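Local coordinates for protein esterase D (Lactobacillus rhamnosus, PDB 3DKR) that probably hydrolyses carboxylic esters, as an alpha/beta-hydrolase with a predicted serine-histidine-aspartate catalytic triad, at residues F16-L27 / A42-Y53. Sequence-based numbering, arbitrary orientation.
Sequences FEYEGTDTGVVL and ARALQRSGYGVY
Val-52 bonds Tyr-18 on one flank and lies beside Val-25 on the other, which sets strand 51-53 between strands 16-18 and 23-27. This is the start of the alpha/beta-hydrolase sheet: 23-27, the helix ending at Arg-47 and 51-53 form a beta-alpha-beta crossover, and antiparallel 16-18 forms one edge of the sheet in this chain.

Backbone bonds fix both registers. Tyr-18 N gives to Val-52 O (2.8 Å) and Val-52 N returns to Tyr-18 O, a hydrogen-bonded antiparallel pair. On the parallel side Gly-51 N reaches Thr-23 O, Val-25 N reaches Gly-51 O, Tyr-53 N reaches Val-25 O and Leu-27 N reaches Tyr-53 O. Gly-20 passes close to Gly-51, their CA atoms 3.7 Å apart; a side chain on Gly-20 would collide with Gly-51 N.

Apolar packing seats the helix on the sheet. Leu-27 CD1 touches Val-52 CG1 at 3.7 Å, while Leu-45 CD1 meets Val-25 CG1 crosswise; Met-245 of helix 234-246 also covers Val-25 and Leu-45. Ala-42 CB touches both Phe-16 CE2, at that ring's edge, and Tyr-18 CE2, each at 3.7 Å. On the other face of the sheet, Glu-17 and Tyr-53 meet helix 74-89, and Lys-91 and His-87 hold the Glu-17 carboxylate.

Flat groups stack at Tyr-18. With CG beside its backbone N (chi1 -58°), one face of its ring stacks on the Gln-46 amide, the planes 12° apart and Gln-46 NE2, offset toward the ring's rim, 3.6 Å from Tyr-18 CG. Tyr-18 OH lies over one face of the Arg-43 guanidinium. Replacing this tyrosine with an alanine would probably uncover the Gln-46 amide and open a gap beside Ala-42. Water 1 links Gln-46 NE2 to Glu-19 O, and Arg-43 NH1 donates in the amide plane to a lone pair of Gln-46 OE1, at 2.8 Å.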
loop_
_atom_site.group_PDB
_atom_site.type_symbol
_atom_site.label_atom_id
_atom_site.label_comp_id
_atom_site.label_asym_id
_atom_site.label_seq_id
_atom_site.Cartn_x
_atom_site.Cartn_y
_atom_site.Cartn_z
ATOM N N PHE A 16 0.579 -2.586 -14.097
ATOM C CA PHE A 16 1.707 -2.368 -15.007
ATOM C C PHE A 16 3.019 -2.886 -14.455
ATOM O O PHE A 16 3.141 -3.121 -13.262
ATOM C CB PHE A 16 1.829 -0.903 -15.441
ATOM C CG PHE A 16 2.234 0.063 -14.347
ATOM C CD1 PHE A 16 1.282 0.652 -13.509
ATOM C CD2 PHE A 16 3.561 0.445 -14.196
ATOM C CE1 PHE A 16 1.652 1.551 -12.528
ATOM C CE2 PHE A 16 3.925 1.340 -13.225
ATOM C CZ PHE A 16 2.965 1.904 -12.392
ATOM N N GLU A 17 3.970 -3.092 -15.355
ATOM C CA GLU A 17 5.228 -3.742 -15.000
ATOM C C GLU A 17 6.362 -3.163 -15.794
ATOM O O GLU A 17 6.257 -2.999 -17.014
ATOM C CB GLU A 17 5.172 -5.251 -15.245
ATOM C CG GLU A 17 6.460 -5.968 -14.821
ATOM C CD GLU A 17 6.344 -7.483 -14.704
ATOM O OE1 GLU A 17 5.281 -8.060 -15.028
ATOM O OE2 GLU A 17 7.347 -8.100 -14.266
ATOM N N TYR A 18 7.452 -2.868 -15.097
ATOM C CA TYR A 18 8.697 -2.481 -15.721
ATOM C C TYR A 18 9.717 -3.574 -15.524
ATOM O O TYR A 18 9.931 -4.046 -14.391
ATOM C CB TYR A 18 9.252 -1.218 -15.078
ATOM C CG TYR A 18 8.347 -0.017 -15.128
ATOM C CD1 TYR A 18 7.433 0.163 -16.162
ATOM C CD2 TYR A 18 8.441 0.970 -14.149
ATOM C CE1 TYR A 18 6.604 1.296 -16.196
ATOM C CE2 TYR A 18 7.634 2.083 -14.186
ATOM C CZ TYR A 18 6.706 2.238 -15.200
ATOM O OH TYR A 18 5.899 3.376 -15.224
ATOM N N GLU A 19 10.388 -3.944 -16.610
ATOM C CA GLU A 19 11.434 -4.968 -16.524
ATOM C C GLU A 19 12.681 -4.403 -15.901
ATOM O O GLU A 19 13.038 -3.255 -16.137
ATOM C CB GLU A 19 11.767 -5.518 -17.904
ATOM C CG GLU A 19 10.577 -6.078 -18.645
ATOM C CD GLU A 19 9.793 -7.098 -17.854
ATOM O OE1 GLU A 19 10.408 -8.045 -17.291
ATOM O OE2 GLU A 19 8.544 -6.942 -17.777
ATOM N N GLY A 20 13.356 -5.224 -15.101
ATOM C CA GLY A 20 14.647 -4.862 -14.543
ATOM C C GLY A 20 15.683 -5.933 -14.810
ATOM O O GLY A 20 15.586 -6.680 -15.794
ATOM N N THR A 21 16.678 -6.017 -13.927
ATOM C CA THR A 21 17.749 -7.004 -14.075
ATOM C C THR A 21 17.868 -7.836 -12.794
ATOM O O THR A 21 17.334 -8.952 -12.739
ATOM C CB THR A 21 19.087 -6.342 -14.489
ATOM O OG1 THR A 21 19.416 -5.262 -13.608
ATOM C CG2 THR A 21 19.005 -5.806 -15.934
ATOM N N ASP A 22 18.511 -7.299 -11.765
ATOM C CA ASP A 22 18.768 -8.095 -10.541
ATOM C C ASP A 22 17.665 -7.990 -9.493
ATOM O O ASP A 22 17.386 -8.964 -8.787
ATOM C CB ASP A 22 20.094 -7.709 -9.877
ATOM C CG ASP A 22 20.112 -6.278 -9.399
ATOM O OD1 ASP A 22 20.133 -5.397 -10.290
ATOM O OD2 ASP A 22 20.092 -6.043 -8.157
ATOM N N THR A 23 17.062 -6.808 -9.363
ATOM C CA THR A 23 16.131 -6.542 -8.272
ATOM C C THR A 23 14.787 -6.040 -8.785
ATOM O O THR A 23 14.733 -5.183 -9.681
ATOM C CB THR A 23 16.706 -5.518 -7.290
ATOM O OG1 THR A 23 17.903 -6.043 -6.678
ATOM C CG2 THR A 23 15.697 -5.202 -6.190
ATOM N N GLY A 24 13.718 -6.585 -8.214
ATOM C CA GLY A 24 12.357 -6.187 -8.559
ATOM C C GLY A 24 11.623 -5.723 -7.328
ATOM O O GLY A 24 11.923 -6.164 -6.207
ATOM N N VAL A 25 10.627 -4.866 -7.532
ATOM C CA VAL A 25 9.870 -4.272 -6.433
ATOM C C VAL A 25 8.380 -4.397 -6.712
ATOM O O VAL A 25 7.924 -4.028 -7.792
ATOM C CB VAL A 25 10.203 -2.772 -6.274
ATOM C CG1 VAL A 25 9.501 -2.207 -5.044
ATOM C CG2 VAL A 25 11.703 -2.585 -6.146
ATOM N N VAL A 26 7.638 -4.906 -5.734
ATOM C CA VAL A 26 6.184 -4.948 -5.790
ATOM C C VAL A 26 5.645 -3.743 -5.021
ATOM O O VAL A 26 6.037 -3.503 -3.875
ATOM C CB VAL A 26 5.622 -6.245 -5.177
ATOM C CG1 VAL A 26 4.106 -6.198 -5.116
ATOM C CG2 VAL A 26 6.115 -7.481 -5.958
ATOM N N LEU A 27 4.750 -2.979 -5.665
ATOM C CA LEU A 27 4.140 -1.789 -5.048
ATOM C C LEU A 27 2.634 -1.997 -4.958
ATOM O O LEU A 27 1.987 -2.229 -5.978
ATOM C CB LEU A 27 4.427 -0.520 -5.860
ATOM C CG LEU A 27 5.903 -0.150 -6.005
ATOM C CD1 LEU A 27 6.097 1.071 -6.917
ATOM C CD2 LEU A 27 6.593 0.111 -4.667
ATOM N N ALA A 42 7.182 4.187 -9.093
ATOM C CA ALA A 42 7.567 3.162 -10.057
ATOM C C ALA A 42 8.601 3.706 -11.061
ATOM O O ALA A 42 9.596 3.055 -11.383
ATOM C CB ALA A 42 6.332 2.617 -10.756
ATOM N N ARG A 43 8.365 4.921 -11.545
ATOM C CA ARG A 43 9.268 5.541 -12.505
ATOM C C ARG A 43 10.604 5.915 -11.867
ATOM O O ARG A 43 11.653 5.734 -12.489
ATOM C CB ARG A 43 8.602 6.756 -13.153
ATOM C CG ARG A 43 7.504 6.377 -14.101
ATOM C CD ARG A 43 8.045 5.705 -15.360
ATOM N NE ARG A 43 7.136 5.879 -16.476
ATOM C CZ ARG A 43 7.345 5.443 -17.713
ATOM N NH1 ARG A 43 8.438 4.740 -18.031
ATOM N NH2 ARG A 43 6.438 5.701 -18.652
ATOM N N ALA A 44 10.587 6.420 -10.635
ATOM C CA ALA A 44 11.834 6.693 -9.911
ATOM C C ALA A 44 12.648 5.407 -9.767
ATOM O O ALA A 44 13.855 5.380 -9.983
ATOM C CB ALA A 44 11.551 7.304 -8.553
ATOM N N LEU A 45 11.977 4.318 -9.430
ATOM C CA LEU A 45 12.670 3.041 -9.291
ATOM C C LEU A 45 13.217 2.587 -10.632
ATOM O O LEU A 45 14.351 2.117 -10.714
ATOM C CB LEU A 45 11.756 1.988 -8.688
ATOM C CG LEU A 45 11.319 2.290 -7.261
ATOM C CD1 LEU A 45 10.307 1.260 -6.794
ATOM C CD2 LEU A 45 12.525 2.261 -6.321
ATOM N N GLN A 46 12.441 2.774 -11.692
ATOM C CA GLN A 46 12.899 2.434 -13.036
ATOM C C GLN A 46 14.164 3.219 -13.418
ATOM O O GLN A 46 15.101 2.646 -13.998
ATOM C CB GLN A 46 11.801 2.706 -14.053
ATOM C CG GLN A 46 12.156 2.264 -15.465
ATOM C CD GLN A 46 11.068 2.579 -16.455
ATOM O OE1 GLN A 46 10.568 3.705 -16.483
ATOM N NE2 GLN A 46 10.713 1.609 -17.291
ATOM N N ARG A 47 14.203 4.509 -13.092
ATOM C CA ARG A 47 15.380 5.335 -13.428
ATOM C C ARG A 47 16.622 4.831 -12.708
ATOM O O ARG A 47 17.745 5.053 -13.175
ATOM C CB ARG A 47 15.173 6.815 -13.122
ATOM C CG ARG A 47 14.056 7.469 -13.907
ATOM C CD ARG A 47 14.147 8.987 -13.809
ATOM N NE ARG A 47 13.925 9.493 -12.454
ATOM C CZ ARG A 47 12.723 9.674 -11.902
ATOM N NH1 ARG A 47 11.610 9.379 -12.574
ATOM N NH2 ARG A 47 12.641 10.144 -10.661
ATOM N N SER A 48 16.439 4.166 -11.564
ATOM C CA SER A 48 17.587 3.601 -10.821
ATOM C C SER A 48 17.816 2.120 -11.156
ATOM O O SER A 48 18.617 1.441 -10.481
ATOM C CB SER A 48 17.414 3.801 -9.311
ATOM O OG SER A 48 17.713 5.141 -8.922
ATOM N N GLY A 49 17.115 1.624 -12.177
ATOM C CA GLY A 49 17.359 0.304 -12.738
ATOM C C GLY A 49 16.624 -0.850 -12.078
ATOM O O GLY A 49 16.968 -2.012 -12.283
ATOM N N TYR A 50 15.602 -0.539 -11.288
ATOM C CA TYR A 50 14.816 -1.593 -10.657
ATOM C C TYR A 50 13.662 -2.050 -11.543
ATOM O O TYR A 50 13.063 -1.236 -12.246
ATOM C CB TYR A 50 14.242 -1.082 -9.345
ATOM C CG TYR A 50 15.290 -0.810 -8.301
ATOM C CD1 TYR A 50 15.875 -1.852 -7.597
ATOM C CD2 TYR A 50 15.692 0.480 -8.014
ATOM C CE1 TYR A 50 16.849 -1.601 -6.636
ATOM C CE2 TYR A 50 16.649 0.747 -7.048
ATOM C CZ TYR A 50 17.225 -0.300 -6.366
ATOM O OH TYR A 50 18.177 -0.029 -5.411
ATOM N N GLY A 51 13.343 -3.347 -11.486
ATOM C CA GLY A 51 12.088 -3.853 -12.047
ATOM C C GLY A 51 10.977 -3.484 -11.084
ATOM O O GLY A 51 11.214 -3.381 -9.876
ATOM N N VAL A 52 9.754 -3.296 -11.598
ATOM C CA VAL A 52 8.651 -2.835 -10.767
ATOM C C VAL A 52 7.368 -3.519 -11.232
ATOM O O VAL A 52 7.184 -3.695 -12.420
ATOM C CB VAL A 52 8.448 -1.295 -10.833
ATOM C CG1 VAL A 52 7.418 -0.863 -9.787
ATOM C CG2 VAL A 52 9.778 -0.566 -10.648
ATOM N N TYR A 53 6.511 -3.911 -10.291
ATOM C CA TYR A 53 5.208 -4.493 -10.609
ATOM C C TYR A 53 4.158 -3.895 -9.706
ATOM O O TYR A 53 4.325 -3.898 -8.499
ATOM C CB TYR A 53 5.237 -5.999 -10.440
ATOM C CG TYR A 53 3.953 -6.712 -10.799
ATOM C CD1 TYR A 53 3.255 -6.413 -11.960
ATOM C CD2 TYR A 53 3.457 -7.718 -9.983
ATOM C CE1 TYR A 53 2.087 -7.095 -12.278
ATOM C CE2 TYR A 53 2.310 -8.407 -10.308
ATOM C CZ TYR A 53 1.633 -8.094 -11.451
ATOM O OH TYR A 53 0.494 -8.819 -11.768
HETATM O O HOH W 1 12.162 -1.008 -17.564
HETATM O O HOH W 2 14.205 -0.864 -14.719
HETATM O O HOH W 3 16.756 -4.615 -11.445
HETATM O O HOH W 4 18.470 -2.828 -14.415
#